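PDB 4U10: poly-beta-1,6-N-acetyl-D-glucosamine N-deacetylase from Aggregatibacter actinomycetemcomitans, which probably removes N-acetyl groups from poly-beta-1,6-N-acetyl-D-glucosamine, a hydrolysis of carbon-nitrogen bonds other than peptide bonds, through its polysaccharide deacetylase domain. Local coordinates for residues L7-V12 with N32-H37; V13-T16 with E21-Y24; F38-D43 with T254-I259. One frame throughout, in Å; residues are numbered along the deposited sequence.

Contact 1 of 3, residues L7-V12 with N32-H37; sequences LAYHSV and NLLISH. With ZN (zinc ion), chain D.
Tyr9 and His37 are joined by a hydrogen bond, 2.8 Å between Tyr9 OH and His37 ND1. Either group could be the donor. The imidazole nitrogen lies at the edge of the phenol ring, near its plane. The two rings meet rim to rim, with their planes at 42°, and neither lies over the other's face. His37 NE2 bonds to the backbone oxygen of Thr254, so both ring nitrogens are engaged and the rotation of the imidazole is largely fixed.

The remaining contact is apolar. Leu34 CD1 sits over one face of the Tyr9 ring in a CH-pi contact, 3.9 Å from the ring centroid. Leu34 CD1 is offset toward the rim, 3.6 Å from Tyr9 CE1. With chi1 at 175° Leu34 extends away from its own backbone N, and CD1 reaches the phenol. Val12 CG1 packs against Leu34 CB at 4.0 Å, the two side chains crossing at about a right angle.

Strand 3-13 and helix 31-42 belong to the polysaccharide deacetylase (NodB homology) domain. The contact packs this helix against the end of the strand. Helix 79-91 touches both Val12 and Leu34, and Ile29 touches Tyr9 and Val12.

The metal interaction lies at His10, next to Tyr9 in the chain. His10 NE2 binds a zinc ion, which also carries a water 2.0 Å from the metal in the plane of the imidazole. Asp74 is another ligand of this zinc ion.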
loop_
_atom_site.group_PDB
_atom_site.type_symbol
_atom_site.label_atom_id
_atom_site.label_comp_id
_atom_site.label_asym_id
_atom_site.label_seq_id
_atom_site.Cartn_x
_atom_site.Cartn_y
_atom_site.Cartn_z
ATOM N N LEU A 7 -0.241 -7.459 -7.110
ATOM C CA LEU A 7 -1.647 -7.075 -7.000
ATOM C C LEU A 7 -1.882 -6.074 -5.873
ATOM O O LEU A 7 -1.366 -6.240 -4.764
ATOM C CB LEU A 7 -2.541 -8.258 -6.786
ATOM C CG LEU A 7 -2.429 -9.510 -7.717
ATOM C CD1 LEU A 7 -3.535 -10.540 -7.415
ATOM C CD2 LEU A 7 -2.459 -9.068 -9.177
ATOM N N ALA A 8 -2.659 -5.028 -6.137
ATOM C CA ALA A 8 -2.928 -4.003 -5.093
ATOM C C ALA A 8 -4.367 -4.057 -4.586
ATOM O O ALA A 8 -5.306 -3.681 -5.311
ATOM C CB ALA A 8 -2.619 -2.597 -5.644
ATOM N N TYR A 9 -4.545 -4.408 -3.322
ATOM C CA TYR A 9 -5.832 -4.518 -2.677
ATOM C C TYR A 9 -5.968 -3.417 -1.629
ATOM O O TYR A 9 -4.982 -2.836 -1.256
ATOM C CB TYR A 9 -5.976 -5.841 -1.911
ATOM C CG TYR A 9 -6.117 -7.079 -2.807
ATOM C CD1 TYR A 9 -7.362 -7.524 -3.240
ATOM C CD2 TYR A 9 -4.993 -7.825 -3.158
ATOM C CE1 TYR A 9 -7.452 -8.648 -4.079
ATOM C CE2 TYR A 9 -5.086 -8.977 -3.955
ATOM C CZ TYR A 9 -6.268 -9.375 -4.418
ATOM O OH TYR A 9 -6.312 -10.508 -5.247
ATOM N N HIS A 10 -7.192 -3.125 -1.194
ATOM C CA HIS A 10 -7.435 -2.179 -0.095
ATOM C C HIS A 10 -8.222 -2.921 0.972
ATOM O O HIS A 10 -7.692 -3.903 1.573
ATOM C CB HIS A 10 -8.115 -0.916 -0.652
ATOM C CG HIS A 10 -7.203 -0.146 -1.540
ATOM N ND1 HIS A 10 -6.956 -0.519 -2.842
ATOM C CD2 HIS A 10 -6.384 0.888 -1.282
ATOM C CE1 HIS A 10 -6.051 0.275 -3.370
ATOM N NE2 HIS A 10 -5.693 1.151 -2.447
ATOM N N SER A 11 -9.454 -2.516 1.220
ATOM C CA SER A 11 -10.229 -3.232 2.214
ATOM C C SER A 11 -10.907 -4.451 1.603
ATOM O O SER A 11 -11.260 -4.459 0.399
ATOM C CB SER A 11 -11.238 -2.339 2.885
ATOM O OG SER A 11 -11.598 -2.908 4.067
ATOM N N VAL A 12 -11.111 -5.443 2.474
ATOM C CA VAL A 12 -11.750 -6.736 2.191
ATOM C C VAL A 12 -12.702 -7.044 3.369
ATOM O O VAL A 12 -12.316 -7.027 4.519
ATOM C CB VAL A 12 -10.772 -7.901 1.969
ATOM C CG1 VAL A 12 -11.535 -9.183 1.596
ATOM C CG2 VAL A 12 -9.795 -7.610 0.840
ATOM N N ASN A 32 -15.006 -13.327 -0.419
ATOM C CA ASN A 32 -15.171 -14.393 -1.433
ATOM C C ASN A 32 -14.410 -14.103 -2.697
ATOM O O ASN A 32 -13.763 -15.015 -3.296
ATOM C CB ASN A 32 -16.654 -14.619 -1.765
ATOM C CG ASN A 32 -16.867 -15.848 -2.641
ATOM O OD1 ASN A 32 -16.859 -16.976 -2.148
ATOM N ND2 ASN A 32 -17.024 -15.637 -3.962
ATOM N N LEU A 33 -14.449 -12.833 -3.124
ATOM C CA LEU A 33 -13.715 -12.458 -4.318
ATOM C C LEU A 33 -12.208 -12.602 -4.089
ATOM O O LEU A 33 -11.495 -13.036 -5.012
ATOM C CB LEU A 33 -14.045 -11.068 -4.844
ATOM C CG LEU A 33 -13.254 -10.652 -6.070
ATOM C CD1 LEU A 33 -13.635 -11.473 -7.302
ATOM C CD2 LEU A 33 -13.488 -9.171 -6.380
ATOM N N LEU A 34 -11.751 -12.278 -2.886
ATOM C CA LEU A 34 -10.329 -12.363 -2.529
ATOM C C LEU A 34 -9.909 -13.861 -2.603
ATOM O O LEU A 34 -8.898 -14.233 -3.240
ATOM C CB LEU A 34 -10.081 -11.829 -1.103
ATOM C CG LEU A 34 -8.643 -11.978 -0.574
ATOM C CD1 LEU A 34 -7.700 -11.095 -1.401
ATOM C CD2 LEU A 34 -8.402 -11.711 0.921
ATOM N N ILE A 35 -10.692 -14.703 -1.971
ATOM C CA ILE A 35 -10.434 -16.215 -1.988
ATOM C C ILE A 35 -10.392 -16.747 -3.393
ATOM O O ILE A 35 -9.564 -17.625 -3.748
ATOM C CB ILE A 35 -11.466 -16.924 -1.086
ATOM C CG1 ILE A 35 -11.139 -16.578 0.371
ATOM C CG2 ILE A 35 -11.523 -18.454 -1.316
ATOM C CD1 ILE A 35 -12.221 -16.906 1.417
ATOM N N SER A 36 -11.227 -16.148 -4.258
ATOM C CA SER A 36 -11.317 -16.595 -5.632
ATOM C C SER A 36 -10.055 -16.258 -6.384
ATOM O O SER A 36 -9.548 -17.061 -7.225
ATOM C CB SER A 36 -12.588 -16.048 -6.341
ATOM O OG SER A 36 -12.387 -14.785 -6.895
ATOM N N HIS A 37 -9.530 -15.067 -6.109
ATOM C CA HIS A 37 -8.267 -14.701 -6.647
ATOM C C HIS A 37 -7.151 -15.648 -6.102
ATOM O O HIS A 37 -6.314 -16.069 -6.855
ATOM C CB HIS A 37 -7.915 -13.258 -6.304
ATOM C CG HIS A 37 -8.792 -12.256 -6.953
ATOM N ND1 HIS A 37 -8.764 -10.930 -6.609
ATOM C CD2 HIS A 37 -9.758 -12.378 -7.885
ATOM C CE1 HIS A 37 -9.629 -10.260 -7.342
ATOM N NE2 HIS A 37 -10.254 -11.116 -8.122
HETATM ZN ZN ZN D . -3.867 2.292 -2.520
HETATM O O HOH W 1 -4.004 4.064 -1.601
#

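Contact 2 of 3, residues V13-T16 with E21-Y24; sequences VDDT and EKQY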
loop_
_atom_site.group_PDB
_atom_site.type_symbol
_atom_site.label_atom_id
_atom_site.label_comp_id
_atom_site.label_asym_id
_atom_site.label_seq_id
_atom_site.Cartn_x
_atom_site.Cartn_y
_atom_site.Cartn_z
ATOM N N VAL A 13 -13.978 -7.250 3.057
ATOM C CA VAL A 13 -15.011 -7.421 4.049
ATOM C C VAL A 13 -15.722 -8.766 3.766
ATOM O O VAL A 13 -15.747 -9.250 2.607
ATOM C CB VAL A 13 -16.020 -6.241 4.041
ATOM C CG1 VAL A 13 -15.345 -4.982 4.481
ATOM C CG2 VAL A 13 -16.656 -6.031 2.690
ATOM N N ASP A 14 -16.316 -9.365 4.799
ATOM C CA ASP A 14 -17.090 -10.589 4.616
ATOM C C ASP A 14 -18.353 -10.338 3.784
ATOM O O ASP A 14 -18.732 -11.157 2.956
ATOM C CB ASP A 14 -17.442 -11.217 5.955
ATOM C CG ASP A 14 -16.258 -11.974 6.552
ATOM O OD1 ASP A 14 -15.370 -12.476 5.793
ATOM O OD2 ASP A 14 -16.201 -12.044 7.783
ATOM N N ASP A 15 -18.977 -9.201 3.996
ATOM C CA ASP A 15 -20.156 -8.734 3.175
ATOM C C ASP A 15 -20.046 -9.061 1.669
ATOM O O ASP A 15 -19.085 -8.633 0.972
ATOM C CB ASP A 15 -20.261 -7.224 3.432
ATOM C CG ASP A 15 -21.462 -6.576 2.788
ATOM O OD1 ASP A 15 -22.433 -7.265 2.479
ATOM O OD2 ASP A 15 -21.426 -5.330 2.570
ATOM N N THR A 16 -20.998 -9.833 1.160
ATOM C CA THR A 16 -21.109 -10.126 -0.286
ATOM C C THR A 16 -22.050 -9.163 -1.027
ATOM O O THR A 16 -22.272 -9.258 -2.231
ATOM C CB THR A 16 -21.557 -11.577 -0.452
ATOM O OG1 THR A 16 -22.728 -11.842 0.367
ATOM C CG2 THR A 16 -20.325 -12.509 0.002
ATOM N N GLU A 21 -23.305 1.361 -3.500
ATOM C CA GLU A 21 -24.072 2.258 -2.597
ATOM C C GLU A 21 -23.827 2.119 -1.089
ATOM O O GLU A 21 -24.462 2.814 -0.292
ATOM C CB GLU A 21 -25.572 2.121 -2.883
ATOM C CG GLU A 21 -26.173 3.338 -3.572
ATOM C CD GLU A 21 -27.430 3.024 -4.362
ATOM O OE1 GLU A 21 -27.578 1.853 -4.835
ATOM O OE2 GLU A 21 -28.261 3.973 -4.496
ATOM N N LYS A 22 -22.882 1.271 -0.696
ATOM C CA LYS A 22 -22.713 0.902 0.727
ATOM C C LYS A 22 -21.791 1.782 1.582
ATOM O O LYS A 22 -21.604 1.508 2.769
ATOM C CB LYS A 22 -22.208 -0.520 0.828
ATOM C CG LYS A 22 -23.141 -1.549 0.208
ATOM C CD LYS A 22 -23.964 -2.381 1.179
ATOM C CE LYS A 22 -23.352 -2.723 2.527
ATOM N NZ LYS A 22 -23.611 -4.108 3.018
ATOM N N GLN A 23 -21.251 2.825 0.978
ATOM C CA GLN A 23 -20.336 3.787 1.610
ATOM C C GLN A 23 -19.024 3.199 2.123
ATOM O O GLN A 23 -18.387 3.783 2.967
ATOM C CB GLN A 23 -21.049 4.649 2.676
ATOM C CG GLN A 23 -22.102 5.576 2.055
ATOM C CD GLN A 23 -22.907 6.374 3.094
ATOM O OE1 GLN A 23 -23.756 5.824 3.793
ATOM N NE2 GLN A 23 -22.652 7.678 3.177
ATOM N N TYR A 24 -18.591 2.062 1.609
ATOM C CA TYR A 24 -17.237 1.675 1.957
ATOM C C TYR A 24 -16.266 2.672 1.259
ATOM O O TYR A 24 -16.633 3.408 0.370
ATOM C CB TYR A 24 -16.921 0.240 1.500
ATOM C CG TYR A 24 -17.710 -0.813 2.218
ATOM C CD1 TYR A 24 -17.419 -1.127 3.567
ATOM C CD2 TYR A 24 -18.735 -1.518 1.571
ATOM C CE1 TYR A 24 -18.127 -2.101 4.244
ATOM C CE2 TYR A 24 -19.437 -2.527 2.240
ATOM C CZ TYR A 24 -19.120 -2.804 3.583
ATOM O OH TYR A 24 -19.778 -3.784 4.266
#
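Asp15 CG is anti to the backbone N (chi1 -175°), and this carries the carboxylate across to Lys22 and Tyr24. The Lys22 chain bends at chi2, chi3 and chi4 on its way to Asp15.

Asp15 OD2 receives both bonds. Lys22 NZ forms a salt bridge to Asp15 OD2, modelled at 2.5 Å; so short a length is doubtful. The ammonium reaches the oxygen from above the carboxylate plane. Tyr24 OH donates to Asp15 OD2 at 2.8 Å. It comes in on the anti side, 23° out of the carboxylate plane. The two donors approach from the same face of that plane. Asp15 OD2 in turn lies at the edge of the phenol, near the ring plane, while the carboxylate and ring planes are 49° apart. The nearby ammonium would be expected to stabilise the negative charge of the carboxylate. Asp15 OD1 bonds to the backbone N of Ala17, so both carboxylate oxygens are engaged and the group is held against turning.

Beside the polar group is a small apolar contact. Val13 CG1 meets Tyr24 CE1 at 4.0 Å, the two side chains coming from opposite directions. Val13 CG2 lies 4.2 Å from Tyr24 OH, near the hydroxyl that bonds to Asp15.

Val13 ends strand 3-13; the other residues of both segments are loop. The contact pins together two parts of one surface loop. The side chain of Tyr24 is about 9 Å from that of His10, a zinc ligand. Lys19 of the same loop bonds to Asp15 O and touches Val13 and Tyr24. The loop joins strand 3-13 to strand 29-30. Val13 makes backbone hydrogen bonds with Ile29 and Ala31, and its side chain touches Thr79 on helix 79-91.

Contact 3 of 3, residues F38-D43 with T254-I259; sequences FNWLKD and TGFSTI. With ZN (zinc ion), chain E.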
loop_
_atom_site.group_PDB
_atom_site.type_symbol
_atom_site.label_atom_id
_atom_site.label_comp_id
_atom_site.label_asym_id
_atom_site.label_seq_id
_atom_site.Cartn_x
_atom_site.Cartn_y
_atom_site.Cartn_z
ATOM N N PHE A 38 -7.145 -15.899 -4.805
ATOM C CA PHE A 38 -6.094 -16.730 -4.137
ATOM C C PHE A 38 -6.095 -18.137 -4.657
ATOM O O PHE A 38 -5.045 -18.734 -4.872
ATOM C CB PHE A 38 -6.323 -16.773 -2.631
ATOM C CG PHE A 38 -5.863 -15.541 -1.921
ATOM C CD1 PHE A 38 -5.536 -14.388 -2.627
ATOM C CD2 PHE A 38 -5.820 -15.516 -0.551
ATOM C CE1 PHE A 38 -5.128 -13.230 -1.955
ATOM C CE2 PHE A 38 -5.424 -14.372 0.109
ATOM C CZ PHE A 38 -5.053 -13.238 -0.591
ATOM N N ASN A 39 -7.299 -18.656 -4.861
ATOM C CA ASN A 39 -7.489 -19.927 -5.599
ATOM C C ASN A 39 -7.087 -19.926 -7.070
ATOM O O ASN A 39 -6.508 -20.884 -7.536
ATOM C CB ASN A 39 -8.950 -20.331 -5.521
ATOM C CG ASN A 39 -9.324 -20.805 -4.165
ATOM O OD1 ASN A 39 -8.460 -21.194 -3.368
ATOM N ND2 ASN A 39 -10.631 -20.781 -3.864
ATOM N N TRP A 40 -7.433 -18.884 -7.806
ATOM C CA TRP A 40 -7.144 -18.805 -9.203
ATOM C C TRP A 40 -5.638 -18.707 -9.406
ATOM O O TRP A 40 -5.105 -19.319 -10.357
ATOM C CB TRP A 40 -7.817 -17.602 -9.830
ATOM C CG TRP A 40 -7.581 -17.577 -11.266
ATOM C CD1 TRP A 40 -8.358 -18.167 -12.221
ATOM C CD2 TRP A 40 -6.462 -16.992 -11.960
ATOM N NE1 TRP A 40 -7.813 -17.962 -13.458
ATOM C CE2 TRP A 40 -6.645 -17.255 -13.332
ATOM C CE3 TRP A 40 -5.326 -16.270 -11.555
ATOM C CZ2 TRP A 40 -5.734 -16.824 -14.315
ATOM C CZ3 TRP A 40 -4.424 -15.830 -12.533
ATOM C CH2 TRP A 40 -4.633 -16.114 -13.897
ATOM N N LEU A 41 -4.947 -17.961 -8.527
ATOM C CA LEU A 41 -3.507 -17.840 -8.663
ATOM C C LEU A 41 -2.877 -19.231 -8.516
ATOM O O LEU A 41 -2.074 -19.623 -9.355
ATOM C CB LEU A 41 -2.884 -16.871 -7.615
ATOM C CG LEU A 41 -3.292 -15.399 -7.683
ATOM C CD1 LEU A 41 -2.871 -14.652 -6.442
ATOM C CD2 LEU A 41 -2.660 -14.789 -8.915
ATOM N N LYS A 42 -3.229 -19.955 -7.456
ATOM C CA LYS A 42 -2.489 -21.209 -7.141
ATOM C C LYS A 42 -2.849 -22.304 -8.160
ATOM O O LYS A 42 -2.004 -23.166 -8.455
ATOM C CB LYS A 42 -2.783 -21.718 -5.739
ATOM C CG LYS A 42 -4.129 -22.440 -5.578
ATOM C CD LYS A 42 -4.370 -22.717 -4.102
ATOM C CE LYS A 42 -5.444 -23.755 -3.812
ATOM N NZ LYS A 42 -6.747 -23.358 -4.396
ATOM N N ASP A 43 -4.097 -22.248 -8.666
ATOM C CA ASP A 43 -4.638 -23.218 -9.647
ATOM C C ASP A 43 -4.267 -22.815 -11.079
ATOM O O ASP A 43 -4.826 -23.358 -12.017
ATOM C CB ASP A 43 -6.194 -23.331 -9.561
ATOM C CG ASP A 43 -6.683 -23.929 -8.220
ATOM O OD1 ASP A 43 -5.824 -24.427 -7.474
ATOM O OD2 ASP A 43 -7.893 -23.862 -7.847
ATOM N N THR A 254 -12.806 -7.047 -10.885
ATOM C CA THR A 254 -11.630 -7.779 -11.257
ATOM C C THR A 254 -11.945 -9.296 -11.208
ATOM O O THR A 254 -11.992 -9.911 -10.146
ATOM C CB THR A 254 -10.402 -7.445 -10.380
ATOM O OG1 THR A 254 -10.222 -6.031 -10.306
ATOM C CG2 THR A 254 -9.127 -8.111 -11.003
ATOM N N GLY A 255 -12.171 -9.860 -12.390
ATOM C CA GLY A 255 -12.373 -11.294 -12.553
ATOM C C GLY A 255 -11.109 -11.966 -13.016
ATOM O O GLY A 255 -10.053 -11.329 -13.140
ATOM N N PHE A 256 -11.200 -13.263 -13.262
ATOM C CA PHE A 256 -10.009 -14.027 -13.666
ATOM C C PHE A 256 -9.357 -13.508 -14.985
ATOM O O PHE A 256 -8.102 -13.437 -15.133
ATOM C CB PHE A 256 -10.374 -15.498 -13.793
ATOM C CG PHE A 256 -10.899 -16.108 -12.521
ATOM C CD1 PHE A 256 -10.627 -15.531 -11.269
ATOM C CD2 PHE A 256 -11.612 -17.297 -12.557
ATOM C CE1 PHE A 256 -11.099 -16.096 -10.118
ATOM C CE2 PHE A 256 -12.063 -17.882 -11.384
ATOM C CZ PHE A 256 -11.809 -17.278 -10.164
ATOM N N SER A 257 -10.170 -13.111 -15.948
ATOM C CA SER A 257 -9.562 -12.748 -17.245
ATOM C C SER A 257 -8.721 -11.470 -17.091
ATOM O O SER A 257 -7.614 -11.346 -17.662
ATOM C CB SER A 257 -10.618 -12.585 -18.306
ATOM O OG SER A 257 -11.455 -11.516 -17.967
ATOM N N THR A 258 -9.236 -10.538 -16.286
ATOM C CA THR A 258 -8.494 -9.334 -15.899
ATOM C C THR A 258 -7.129 -9.702 -15.261
ATOM O O THR A 258 -6.071 -9.220 -15.679
ATOM C CB THR A 258 -9.305 -8.487 -14.895
ATOM O OG1 THR A 258 -10.689 -8.473 -15.255
ATOM C CG2 THR A 258 -8.813 -7.066 -14.841
ATOM N N ILE A 259 -7.150 -10.563 -14.253
ATOM C CA ILE A 259 -5.913 -10.929 -13.556
ATOM C C ILE A 259 -4.974 -11.644 -14.502
ATOM O O ILE A 259 -3.773 -11.391 -14.493
ATOM C CB ILE A 259 -6.180 -11.783 -12.291
ATOM C CG1 ILE A 259 -6.821 -10.910 -11.216
ATOM C CG2 ILE A 259 -4.899 -12.394 -11.719
ATOM C CD1 ILE A 259 -7.333 -11.685 -10.028
HETATM ZN ZN ZN E . -8.149 -24.499 -6.087
#
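Helix 31-42 packs here against helix 256-263, the last helix of the modelled chain, and an aromatic pair carries most of the contact. Trp40 and Phe256 form an offset stack. The five-membered ring of the indole and the phenyl ring have centroids 4.2 Å apart and planes at 27°. Trp40 CD1 lies over one face of the Phe256 ring, 3.3 Å from Phe256 CG. Two CH-pi contacts add to the stack: Trp40 CB over the phenyl, and Phe256 CB over the five-membered ring of the indole. Trp40 extends with chi1 -177°, its CG pointing away from the backbone N, which turns the indole toward the second helix.

These helices belong to the deacetylase domain, where Tyr46 also meets the Trp40 ring. One turn on from Phe256, Ile259 CG2 packs against the six-membered ring of the indole, 3.6 Å from Trp40 CZ3. Ile259 CG2 also lies 4.3 Å from Leu41 CD2, a looser contact.

At the end of helix 31-42 another zinc ion, distant from the His10 site, is bound by Asp43 OD2 at 1.9 Å and by Lys42 NZ at 2.5 Å.

How the contacts relate
From the N terminus, strand 3-13 runs into a long surface loop. Contact 2 closes a short loop within it, with four residues between its segments. This loop lies within the larger one that contact 1 closes when helix 31-42 packs on the strand. Contact 3 opens farther along the same helix. It follows contact 1 in series and closes a loop of 210 residues by bringing in helix 256-263. No loops cross. Contacts 1 and 3 touch where His37 meets Ile259. Helix 31-42 thus links the strand to helix 256-263, the last in this chain. Contact 2 stays apart from contact 3.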